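PDB 3JX8: putative lipoprotein from Parabacteroides distasonis ATCC 8503, which is of unknown function but, as a lipoprotein of a putative adhesin-head family, may bind lipid or take part in cell adhesion. Local coordinates for residues L161-A166 against I171-T176; F182-A185 against E189-A192; A200-A205 against I210-T215; M120-A125 against V130-P135. All blocks are in the same frame, centred on the assembly; numbering follows the deposited sequence.

Contact 1 of 4, residues L161-A166 against I171-T176; sequences LSCSLA and IEVIGT
Leu161 and Val173 reach toward each other tip to tip across the interior of a beta-solenoid, a fold consistent with the family's grouping with pectate-lyase-like proteins. The strands 161-166 and 171-174 lie in two facing walls of the solenoid; their axes approach to 8.8 Å and run nearly antiparallel, at 161°, as expected of a chain that climbs one wall, turns and comes down the other. Each strand finds its backbone partners in the neighbouring coils, so the two walls are joined here chiefly by apolar side chains. Leu161 CD2 meets Val173 CG2 at 3.8 Å, a contact made by the branch of the valine that sits between its backbone N and carbonyl carbon. Next to this pair, Cys163 turns its sulfur away from its own carbonyl carbon (chi1 -55°), which carries SG between Ile171 and Val173 of the facing strand: it lies 3.9 Å from Ile171 CG2 and 4.2 Å from Val173 CG1. Phe182 of the adjacent coil borders Leu161, Cys163 and Val173. Ile171 contributes two separate ends. Its CG2 branch faces the sulfur, whereas the extended CG1-CD1 arm reaches across to the opposite backbone, where CD1 touches Leu165 CB at 4.0 Å and rests against Ser164 O at 3.8 Å.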
loop_
_atom_site.group_PDB
_atom_site.type_symbol
_atom_site.label_atom_id
_atom_site.label_comp_id
_atom_site.label_asym_id
_atom_site.label_seq_id
_atom_site.Cartn_x
_atom_site.Cartn_y
_atom_site.Cartn_z
ATOM N N LEU A 161 -10.291 15.535 6.793
ATOM C CA LEU A 161 -8.889 15.150 6.635
ATOM C C LEU A 161 -8.828 13.706 6.217
ATOM O O LEU A 161 -9.475 12.842 6.824
ATOM C CB LEU A 161 -8.124 15.305 7.944
ATOM C CG LEU A 161 -6.671 14.771 7.932
ATOM C CD1 LEU A 161 -5.765 15.582 6.990
ATOM C CD2 LEU A 161 -6.084 14.732 9.357
ATOM N N SER A 162 -8.023 13.411 5.208
ATOM C CA SER A 162 -7.808 12.034 4.829
ATOM C C SER A 162 -6.327 11.749 4.656
ATOM O O SER A 162 -5.651 12.446 3.897
ATOM C CB SER A 162 -8.545 11.773 3.528
ATOM O OG SER A 162 -8.160 10.529 3.027
ATOM N N CYS A 163 -5.820 10.727 5.345
ATOM C CA CYS A 163 -4.423 10.291 5.175
ATOM C C CYS A 163 -4.316 8.823 4.853
ATOM O O CYS A 163 -4.843 7.982 5.614
ATOM C CB CYS A 163 -3.623 10.529 6.455
ATOM S SG CYS A 163 -3.684 12.199 7.049
ATOM N N SER A 164 -3.587 8.517 3.777
ATOM C CA SER A 164 -3.282 7.158 3.371
ATOM C C SER A 164 -1.780 7.008 3.199
ATOM O O SER A 164 -1.135 7.767 2.458
ATOM C CB SER A 164 -3.957 6.837 2.069
ATOM O OG SER A 164 -5.329 7.100 2.185
ATOM N N LEU A 165 -1.245 5.998 3.862
ATOM C CA LEU A 165 0.173 5.712 3.912
ATOM C C LEU A 165 0.390 4.294 3.401
ATOM O O LEU A 165 -0.195 3.343 3.940
ATOM C CB LEU A 165 0.631 5.822 5.371
ATOM C CG LEU A 165 2.018 5.345 5.782
ATOM C CD1 LEU A 165 3.090 5.837 4.846
ATOM C CD2 LEU A 165 2.258 5.830 7.227
ATOM N N ALA A 166 1.160 4.141 2.324
ATOM C CA ALA A 166 1.617 2.818 1.872
ATOM C C ALA A 166 3.081 2.738 2.245
ATOM O O ALA A 166 3.828 3.722 2.117
ATOM C CB ALA A 166 1.417 2.608 0.348
ATOM N N ILE A 171 3.109 9.748 8.619
ATOM C CA ILE A 171 2.301 10.930 8.472
ATOM C C ILE A 171 1.963 11.379 9.872
ATOM O O ILE A 171 1.544 10.547 10.700
ATOM C CB ILE A 171 1.013 10.689 7.690
ATOM C CG1 ILE A 171 1.340 10.130 6.307
ATOM C CG2 ILE A 171 0.187 12.001 7.589
ATOM C CD1 ILE A 171 0.132 9.788 5.456
ATOM N N GLU A 172 2.152 12.681 10.128
ATOM C CA GLU A 172 1.842 13.299 11.405
ATOM C C GLU A 172 0.995 14.552 11.215
ATOM O O GLU A 172 1.320 15.413 10.380
ATOM C CB GLU A 172 3.118 13.645 12.163
ATOM C CG GLU A 172 2.846 14.338 13.487
ATOM C CD GLU A 172 4.098 14.476 14.382
ATOM O OE1 GLU A 172 5.223 14.230 13.920
ATOM O OE2 GLU A 172 3.934 14.832 15.570
ATOM N N VAL A 173 -0.081 14.661 11.996
ATOM C CA VAL A 173 -1.050 15.738 11.854
ATOM C C VAL A 173 -1.429 16.267 13.209
ATOM O O VAL A 173 -1.631 15.494 14.162
ATOM C CB VAL A 173 -2.320 15.330 11.032
ATOM C CG1 VAL A 173 -1.923 15.008 9.609
ATOM C CG2 VAL A 173 -3.101 14.162 11.665
ATOM N N ILE A 174 -1.489 17.593 13.298
ATOM C CA ILE A 174 -1.718 18.308 14.535
ATOM C C ILE A 174 -2.750 19.390 14.263
ATOM O O ILE A 174 -2.624 20.155 13.309
ATOM C CB ILE A 174 -0.399 18.966 15.024
ATOM C CG1 ILE A 174 0.675 17.882 15.298
ATOM C CG2 ILE A 174 -0.646 19.866 16.265
ATOM C CD1 ILE A 174 2.133 18.429 15.362
ATOM N N GLY A 175 -3.790 19.430 15.084
ATOM C CA GLY A 175 -4.826 20.450 14.970
ATOM C C GLY A 175 -6.207 19.957 15.341
ATOM O O GLY A 175 -6.371 19.202 16.303
ATOM N N THR A 176 -7.186 20.383 14.550
ATOM C CA THR A 176 -8.589 20.031 14.730
ATOM C C THR A 176 -9.219 19.723 13.383
ATOM O O THR A 176 -8.947 20.419 12.382
ATOM C CB THR A 176 -9.370 21.216 15.306
ATOM O OG1 THR A 176 -8.880 21.469 16.609
ATOM C CG2 THR A 176 -10.862 20.894 15.458
#

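Contact 2 of 4, residues F182-A185 against E189-A192; sequences FNVA and EIKA
Asn183 ND2 donates to both Ser181 OG and Cys163 O, and OD1 of the same amide accepts from Asn203 ND2, while the backbone N of Asn183 lies 3.6 Å from Ile190 CD1. The amide is thereby tied to the coils before and after its own. The CB of Asn183 points away from strand 189-192. Between the strands, Ile190 dominates. With CG1 turned from its carbonyl carbon (chi1 -68°) and the chain then extended, CD1 pushes in between Phe182 and Val184 until it also meets the backbone of Asn183; it is 3.7 Å from Phe182 CB and equally far from Val184 CG2. The two strands face each other across the interior of a beta-solenoid, and the axes of strands 182-185 and 189-192 approach to 7.5 Å. The Val184 and Ile190 side chains lie alongside each other, pointing opposite ways, whereas Phe182 and Ile190 cross obliquely, the Ile190 CG2 branch standing 3.9 Å from ring atom CD1 of Phe182. Farther out on the same ring, the Phe182 CZ atom comes within 3.6 Å of Ala192 CB. A methyl is all that Ala192 presents here, and the ring of Phe182 reaches it through CZ and CE2, with Ile210 and Val212 of the following coil also touching Phe182.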
loop_
_atom_site.group_PDB
_atom_site.type_symbol
_atom_site.label_atom_id
_atom_site.label_comp_id
_atom_site.label_asym_id
_atom_site.label_seq_id
_atom_site.Cartn_x
_atom_site.Cartn_y
_atom_site.Cartn_z
ATOM N N PHE A 182 -7.935 7.763 8.465
ATOM C CA PHE A 182 -6.530 7.369 8.553
ATOM C C PHE A 182 -6.305 5.935 8.098
ATOM O O PHE A 182 -6.895 4.988 8.653
ATOM C CB PHE A 182 -6.051 7.489 9.987
ATOM C CG PHE A 182 -6.122 8.871 10.533
ATOM C CD1 PHE A 182 -5.538 9.928 9.865
ATOM C CD2 PHE A 182 -6.732 9.123 11.746
ATOM C CE1 PHE A 182 -5.600 11.222 10.387
ATOM C CE2 PHE A 182 -6.778 10.418 12.274
ATOM C CZ PHE A 182 -6.203 11.468 11.584
ATOM N N ASN A 183 -5.435 5.762 7.110
ATOM C CA ASN A 183 -5.239 4.474 6.465
ATOM C C ASN A 183 -3.763 4.155 6.353
ATOM O O ASN A 183 -2.983 4.978 5.872
ATOM C CB ASN A 183 -5.845 4.497 5.090
ATOM C CG ASN A 183 -7.262 4.930 5.113
ATOM O OD1 ASN A 183 -8.159 4.133 5.382
ATOM N ND2 ASN A 183 -7.492 6.223 4.898
ATOM N N VAL A 184 -3.379 2.988 6.848
ATOM C CA VAL A 184 -2.026 2.469 6.687
ATOM C C VAL A 184 -2.033 1.080 6.014
ATOM O O VAL A 184 -2.717 0.160 6.484
ATOM C CB VAL A 184 -1.323 2.373 8.042
ATOM C CG1 VAL A 184 0.068 1.768 7.858
ATOM C CG2 VAL A 184 -1.267 3.750 8.678
ATOM N N ALA A 185 -1.276 0.937 4.916
ATOM C CA ALA A 185 -1.062 -0.353 4.266
ATOM C C ALA A 185 0.438 -0.598 4.247
ATOM O O ALA A 185 1.136 -0.213 3.298
ATOM C CB ALA A 185 -1.638 -0.357 2.851
ATOM N N GLU A 189 3.428 4.469 10.001
ATOM C CA GLU A 189 2.751 4.993 11.168
ATOM C C GLU A 189 2.078 6.331 10.899
ATOM O O GLU A 189 2.675 7.230 10.293
ATOM C CB GLU A 189 3.792 5.133 12.278
ATOM C CG GLU A 189 3.254 5.735 13.497
ATOM C CD GLU A 189 4.246 5.808 14.628
ATOM O OE1 GLU A 189 5.486 5.683 14.413
ATOM O OE2 GLU A 189 3.750 6.015 15.740
ATOM N N ILE A 190 0.817 6.442 11.322
ATOM C CA ILE A 190 0.140 7.723 11.368
ATOM C C ILE A 190 0.124 8.188 12.827
ATOM O O ILE A 190 -0.255 7.442 13.747
ATOM C CB ILE A 190 -1.257 7.690 10.793
ATOM C CG1 ILE A 190 -1.201 7.446 9.290
ATOM C CG2 ILE A 190 -1.965 9.043 11.060
ATOM C CD1 ILE A 190 -2.569 7.249 8.622
ATOM N N LYS A 191 0.581 9.414 13.046
ATOM C CA LYS A 191 0.611 9.997 14.376
ATOM C C LYS A 191 -0.383 11.143 14.416
ATOM O O LYS A 191 -0.175 12.202 13.799
ATOM C CB LYS A 191 1.991 10.554 14.697
ATOM C CG LYS A 191 3.111 9.569 14.772
ATOM C CD LYS A 191 4.369 10.325 15.182
ATOM C CE LYS A 191 5.539 9.406 15.403
ATOM N NZ LYS A 191 6.808 10.212 15.414
ATOM N N ALA A 192 -1.466 10.938 15.137
ATOM C CA ALA A 192 -2.541 11.915 15.141
ATOM C C ALA A 192 -3.152 12.113 16.505
ATOM O O ALA A 192 -4.284 12.540 16.598
ATOM C CB ALA A 192 -3.602 11.534 14.094
#

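Contact 3 of 4, residues A200-A205 against I210-T215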
loop_
_atom_site.group_PDB
_atom_site.type_symbol
_atom_site.label_atom_id
_atom_site.label_comp_id
_atom_site.label_asym_id
_atom_site.label_seq_id
_atom_site.Cartn_x
_atom_site.Cartn_y
_atom_site.Cartn_z
ATOM N N ALA A 200 -13.633 9.731 13.489
ATOM C CA ALA A 200 -12.483 9.174 12.779
ATOM C C ALA A 200 -12.703 7.716 12.389
ATOM O O ALA A 200 -13.279 6.906 13.156
ATOM C CB ALA A 200 -11.245 9.292 13.603
ATOM N N GLU A 201 -12.205 7.391 11.201
ATOM C CA GLU A 201 -12.104 6.018 10.708
ATOM C C GLU A 201 -10.628 5.650 10.568
ATOM O O GLU A 201 -9.862 6.390 9.938
ATOM C CB GLU A 201 -12.747 5.937 9.336
ATOM C CG GLU A 201 -12.913 4.526 8.846
ATOM C CD GLU A 201 -13.355 4.460 7.387
ATOM O OE1 GLU A 201 -14.016 5.448 6.953
ATOM O OE2 GLU A 201 -13.037 3.436 6.700
ATOM N N CYS A 202 -10.237 4.527 11.145
ATOM C CA CYS A 202 -8.852 4.069 11.130
ATOM C C CYS A 202 -8.783 2.682 10.539
ATOM O O CYS A 202 -9.467 1.754 10.988
ATOM C CB CYS A 202 -8.313 4.027 12.534
ATOM S SG CYS A 202 -8.138 5.632 13.277
ATOM N N ASN A 203 -7.978 2.541 9.506
ATOM C CA ASN A 203 -7.793 1.263 8.837
ATOM C C ASN A 203 -6.346 0.939 8.726
ATOM O O ASN A 203 -5.575 1.769 8.216
ATOM C CB ASN A 203 -8.360 1.312 7.441
ATOM C CG ASN A 203 -9.866 1.467 7.432
ATOM O OD1 ASN A 203 -10.591 0.537 7.768
ATOM N ND2 ASN A 203 -10.338 2.640 7.062
ATOM N N ILE A 204 -5.993 -0.283 9.143
ATOM C CA ILE A 204 -4.638 -0.837 9.006
ATOM C C ILE A 204 -4.634 -2.189 8.302
ATOM O O ILE A 204 -5.382 -3.109 8.653
ATOM C CB ILE A 204 -3.954 -1.037 10.373
ATOM C CG1 ILE A 204 -3.890 0.297 11.149
ATOM C CG2 ILE A 204 -2.521 -1.603 10.187
ATOM C CD1 ILE A 204 -3.102 0.220 12.448
ATOM N N ALA A 205 -3.763 -2.296 7.301
ATOM C CA ALA A 205 -3.452 -3.540 6.648
ATOM C C ALA A 205 -1.981 -3.846 6.937
ATOM O O ALA A 205 -1.094 -3.084 6.626
ATOM C CB ALA A 205 -3.743 -3.466 5.141
ATOM N N ILE A 210 -1.508 3.378 14.043
ATOM C CA ILE A 210 -2.204 4.661 14.054
ATOM C C ILE A 210 -2.461 5.078 15.493
ATOM O O ILE A 210 -2.935 4.278 16.319
ATOM C CB ILE A 210 -3.548 4.597 13.319
ATOM C CG1 ILE A 210 -3.355 4.112 11.869
ATOM C CG2 ILE A 210 -4.320 5.989 13.430
ATOM C CD1 ILE A 210 -4.704 3.936 11.071
ATOM N N SER A 211 -2.145 6.328 15.794
ATOM C CA SER A 211 -2.518 6.948 17.067
ATOM C C SER A 211 -3.557 8.019 16.803
ATOM O O SER A 211 -3.263 8.996 16.114
ATOM C CB SER A 211 -1.306 7.569 17.732
ATOM O OG SER A 211 -0.338 6.563 17.999
ATOM N N VAL A 212 -4.762 7.846 17.348
ATOM C CA VAL A 212 -5.883 8.691 16.998
ATOM C C VAL A 212 -6.518 9.300 18.235
ATOM O O VAL A 212 -6.495 8.705 19.314
ATOM C CB VAL A 212 -6.954 7.901 16.167
ATOM C CG1 VAL A 212 -7.485 6.681 16.962
ATOM C CG2 VAL A 212 -8.090 8.845 15.644
ATOM N N TYR A 213 -7.072 10.505 18.045
ATOM C CA TYR A 213 -7.861 11.204 19.047
ATOM C C TYR A 213 -9.181 11.560 18.385
ATOM O O TYR A 213 -9.224 12.402 17.493
ATOM C CB TYR A 213 -7.114 12.453 19.474
ATOM C CG TYR A 213 -7.788 13.396 20.449
ATOM C CD1 TYR A 213 -8.811 12.982 21.277
ATOM C CD2 TYR A 213 -7.325 14.714 20.582
ATOM C CE1 TYR A 213 -9.396 13.840 22.178
ATOM C CE2 TYR A 213 -7.890 15.586 21.493
ATOM C CZ TYR A 213 -8.920 15.142 22.294
ATOM O OH TYR A 213 -9.498 15.982 23.205
ATOM N N ALA A 214 -10.245 10.878 18.814
ATOM C CA ALA A 214 -11.606 11.059 18.309
ATOM C C ALA A 214 -12.485 11.305 19.526
ATOM O O ALA A 214 -12.374 10.614 20.532
ATOM C CB ALA A 214 -12.100 9.825 17.508
ATOM N N THR A 215 -13.338 12.306 19.439
ATOM C CA THR A 215 -14.173 12.684 20.580
ATOM C C THR A 215 -15.549 12.025 20.559
ATOM O O THR A 215 -16.100 11.755 21.617
ATOM C CB THR A 215 -14.318 14.211 20.696
ATOM O OG1 THR A 215 -15.007 14.702 19.547
ATOM C CG2 THR A 215 -12.928 14.875 20.799
#
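Strands 200-205 and 210-214 are facing strands of one beta-solenoid coil, their directions differing by 162°, and pack through Ile204, Cys202 and Ala200 against Ile210, Val212 and Ala214. The side chains of Ile204 and Ile210 run antiparallel, flank to flank, with Ile204 CG1 3.7 Å from Ile210 CD1, and that same methyl lies 3.7 Å from Asn203 O. Ile210 CG2, the other branch, meets Cys202 SG at 3.8 Å. The sulfur is turned beside its own backbone N (chi1 -67°), and this places it alongside Val212, 3.9 Å from Val212 CB and nearly as close to both methyls. Toward the start of strand 200-205 the walls draw together: Ala200 CB touches Val212 CG2 at 3.8 Å and Ala214 CB at 4.0 Å, small residues facing where the backbones are nearest. On the outward side, Asn203 ND2 donates to Glu201 OE2 at 2.8 Å, in the amide plane but from above the carboxylate plane. The division of labour is plain: apolar packing joins the facing strands, while backbone hydrogen bonds join coil to coil and the asparagine amides add to them on the far side of the strand.

Contact 4 of 4, residues M120-A125 against V130-P135; sequences MEINMA and VELRGP
This is a buried apolar contact near the centre of the chain, where Ile122 faces Val130 and Leu132 across the interior of the beta-solenoid. The facing strands 120-125 and 130-132 stand 9.8 Å apart at the closest approach of their axes; branched side chains and the two selenomethionines bridge that distance from both strands. Ile122 meets both partners tip to tip: its CD1 is 3.8 Å from Val130 CG1 and 3.8 Å from Leu132 CD1. Because Ile122 CG1 lies anti to the carbonyl carbon (chi1 -57°), its extended arm ends near both branches of the leucine. Two selenomethionines flank this centre. Met124, bent along its chain, passes beside Val130 with the two side chains oppositely directed and brings SE to 4.0 Å from Val130 CG2; Met120 SE approaches Leu132 CD1 more loosely, at 4.4 Å. Charge is kept off this interior. Arg133 forms a side-on salt bridge with Glu131 of its own segment, NE at 2.7 Å and NH2 at 2.9 Å both on OE1. Asn123 ND2 meets the anti lone pair of Glu121 OE2, and the amide also pairs with Asn102 and Asn144 of the adjoining coils. Two donors on one oxygen would be expected to stabilise ionised Glu131, while the interior relies on shape and dispersion.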
loop_
_atom_site.group_PDB
_atom_site.type_symbol
_atom_site.label_atom_id
_atom_site.label_comp_id
_atom_site.label_asym_id
_atom_site.label_seq_id
_atom_site.Cartn_x
_atom_site.Cartn_y
_atom_site.Cartn_z
HETATM N N MSE A 120 -7.185 20.551 -0.867
HETATM C CA MSE A 120 -5.771 20.346 -1.103
HETATM C C MSE A 120 -5.408 18.848 -0.996
HETATM O O MSE A 120 -5.617 18.209 0.051
HETATM C CB MSE A 120 -4.925 21.181 -0.150
HETATM C CG MSE A 120 -3.416 21.053 -0.457
HETATM SE SE MSE A 120 -2.311 21.983 0.814
HETATM C CE MSE A 120 -2.330 23.717 -0.120
ATOM N N GLU A 121 -4.840 18.318 -2.078
ATOM C CA GLU A 121 -4.357 16.937 -2.127
ATOM C C GLU A 121 -2.839 16.880 -2.264
ATOM O O GLU A 121 -2.275 17.404 -3.233
ATOM C CB GLU A 121 -4.985 16.228 -3.318
ATOM C CG GLU A 121 -4.627 14.765 -3.426
ATOM C CD GLU A 121 -5.318 14.100 -4.583
ATOM O OE1 GLU A 121 -6.540 14.283 -4.732
ATOM O OE2 GLU A 121 -4.646 13.413 -5.352
ATOM N N ILE A 122 -2.187 16.254 -1.293
ATOM C CA ILE A 122 -0.737 16.023 -1.304
ATOM C C ILE A 122 -0.438 14.547 -1.574
ATOM O O ILE A 122 -0.911 13.663 -0.835
ATOM C CB ILE A 122 -0.120 16.385 0.041
ATOM C CG1 ILE A 122 -0.432 17.830 0.380
ATOM C CG2 ILE A 122 1.390 16.202 0.029
ATOM C CD1 ILE A 122 0.376 18.310 1.504
ATOM N N ASN A 123 0.323 14.285 -2.639
ATOM C CA ASN A 123 0.740 12.928 -3.014
ATOM C C ASN A 123 2.269 12.888 -3.074
ATOM O O ASN A 123 2.887 13.598 -3.870
ATOM C CB ASN A 123 0.173 12.523 -4.363
ATOM C CG ASN A 123 -1.352 12.561 -4.409
ATOM O OD1 ASN A 123 -2.033 11.911 -3.617
ATOM N ND2 ASN A 123 -1.888 13.294 -5.371
HETATM N N MSE A 124 2.871 12.108 -2.192
HETATM C CA MSE A 124 4.310 11.901 -2.157
HETATM C C MSE A 124 4.743 10.431 -2.372
HETATM O O MSE A 124 4.186 9.526 -1.751
HETATM C CB MSE A 124 4.830 12.341 -0.828
HETATM C CG MSE A 124 6.116 11.541 -0.402
HETATM SE SE MSE A 124 7.159 12.874 0.380
HETATM C CE MSE A 124 8.422 13.187 -1.152
ATOM N N ALA A 125 5.742 10.209 -3.234
ATOM C CA ALA A 125 6.407 8.923 -3.338
ATOM C C ALA A 125 7.890 9.137 -3.030
ATOM O O ALA A 125 8.531 10.031 -3.590
ATOM C CB ALA A 125 6.195 8.307 -4.726
ATOM N N VAL A 130 7.178 16.371 3.124
ATOM C CA VAL A 130 6.320 17.521 2.942
ATOM C C VAL A 130 5.966 18.022 4.319
ATOM O O VAL A 130 5.563 17.220 5.190
ATOM C CB VAL A 130 5.067 17.150 2.187
ATOM C CG1 VAL A 130 4.156 18.363 2.003
ATOM C CG2 VAL A 130 5.462 16.494 0.863
ATOM N N GLU A 131 6.140 19.331 4.528
ATOM C CA GLU A 131 5.781 19.990 5.772
ATOM C C GLU A 131 4.882 21.178 5.553
ATOM O O GLU A 131 5.270 22.157 4.892
ATOM C CB GLU A 131 7.022 20.469 6.503
ATOM C CG GLU A 131 8.067 19.412 6.643
ATOM C CD GLU A 131 9.186 19.813 7.598
ATOM O OE1 GLU A 131 9.142 20.937 8.182
ATOM O OE2 GLU A 131 10.105 18.976 7.766
ATOM N N LEU A 132 3.672 21.090 6.088
ATOM C CA LEU A 132 2.748 22.207 6.127
ATOM C C LEU A 132 2.955 22.847 7.484
ATOM O O LEU A 132 2.362 22.443 8.481
ATOM C CB LEU A 132 1.305 21.736 5.911
ATOM C CG LEU A 132 1.101 20.872 4.663
ATOM C CD1 LEU A 132 -0.388 20.535 4.440
ATOM C CD2 LEU A 132 1.688 21.531 3.461
ATOM N N ARG A 133 3.866 23.808 7.540
ATOM C CA ARG A 133 4.235 24.432 8.811
ATOM C C ARG A 133 3.267 25.494 9.232
ATOM O O ARG A 133 3.085 25.719 10.412
ATOM C CB ARG A 133 5.632 25.034 8.741
ATOM C CG ARG A 133 6.686 24.000 8.464
ATOM C CD ARG A 133 8.058 24.621 8.425
ATOM N NE ARG A 133 9.103 23.598 8.345
ATOM C CZ ARG A 133 10.396 23.843 8.094
ATOM N NH1 ARG A 133 10.822 25.081 7.866
ATOM N NH2 ARG A 133 11.279 22.845 8.052
ATOM N N GLY A 134 2.664 26.168 8.277
ATOM C CA GLY A 134 1.750 27.254 8.601
ATOM C C GLY A 134 0.381 26.716 8.937
ATOM O O GLY A 134 0.089 25.548 8.671
ATOM N N PRO A 135 -0.475 27.565 9.500
ATOM C CA PRO A 135 -1.858 27.167 9.731
ATOM C C PRO A 135 -2.583 26.882 8.436
ATOM O O PRO A 135 -2.552 27.703 7.525
ATOM C CB PRO A 135 -2.479 28.379 10.434
ATOM C CG PRO A 135 -1.339 29.201 10.898
ATOM C CD PRO A 135 -0.195 28.916 10.002
#

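In the fold
The four contacts follow one another along the chain in the order 4, 1, 2, 3, each closing before the next opens, and each joins the same two walls of the beta-solenoid. Centres of contacts 1 and 2, and of contacts 2 and 3, are about 7 Å apart, and these neighbours touch through probable backbone hydrogen bonds between parallel strands: Cys163 O with Asn183 N, Ile171 O with Lys191 N, and Phe182 N with Glu201 O. Contact 4 lies earlier in the chain, one coil (strands 140-146 and 150-153) separating it from contact 1; its centre is about 20 Å from that of contact 3. Successive coils thus stack by parallel pairing, with a continuous apolar interior.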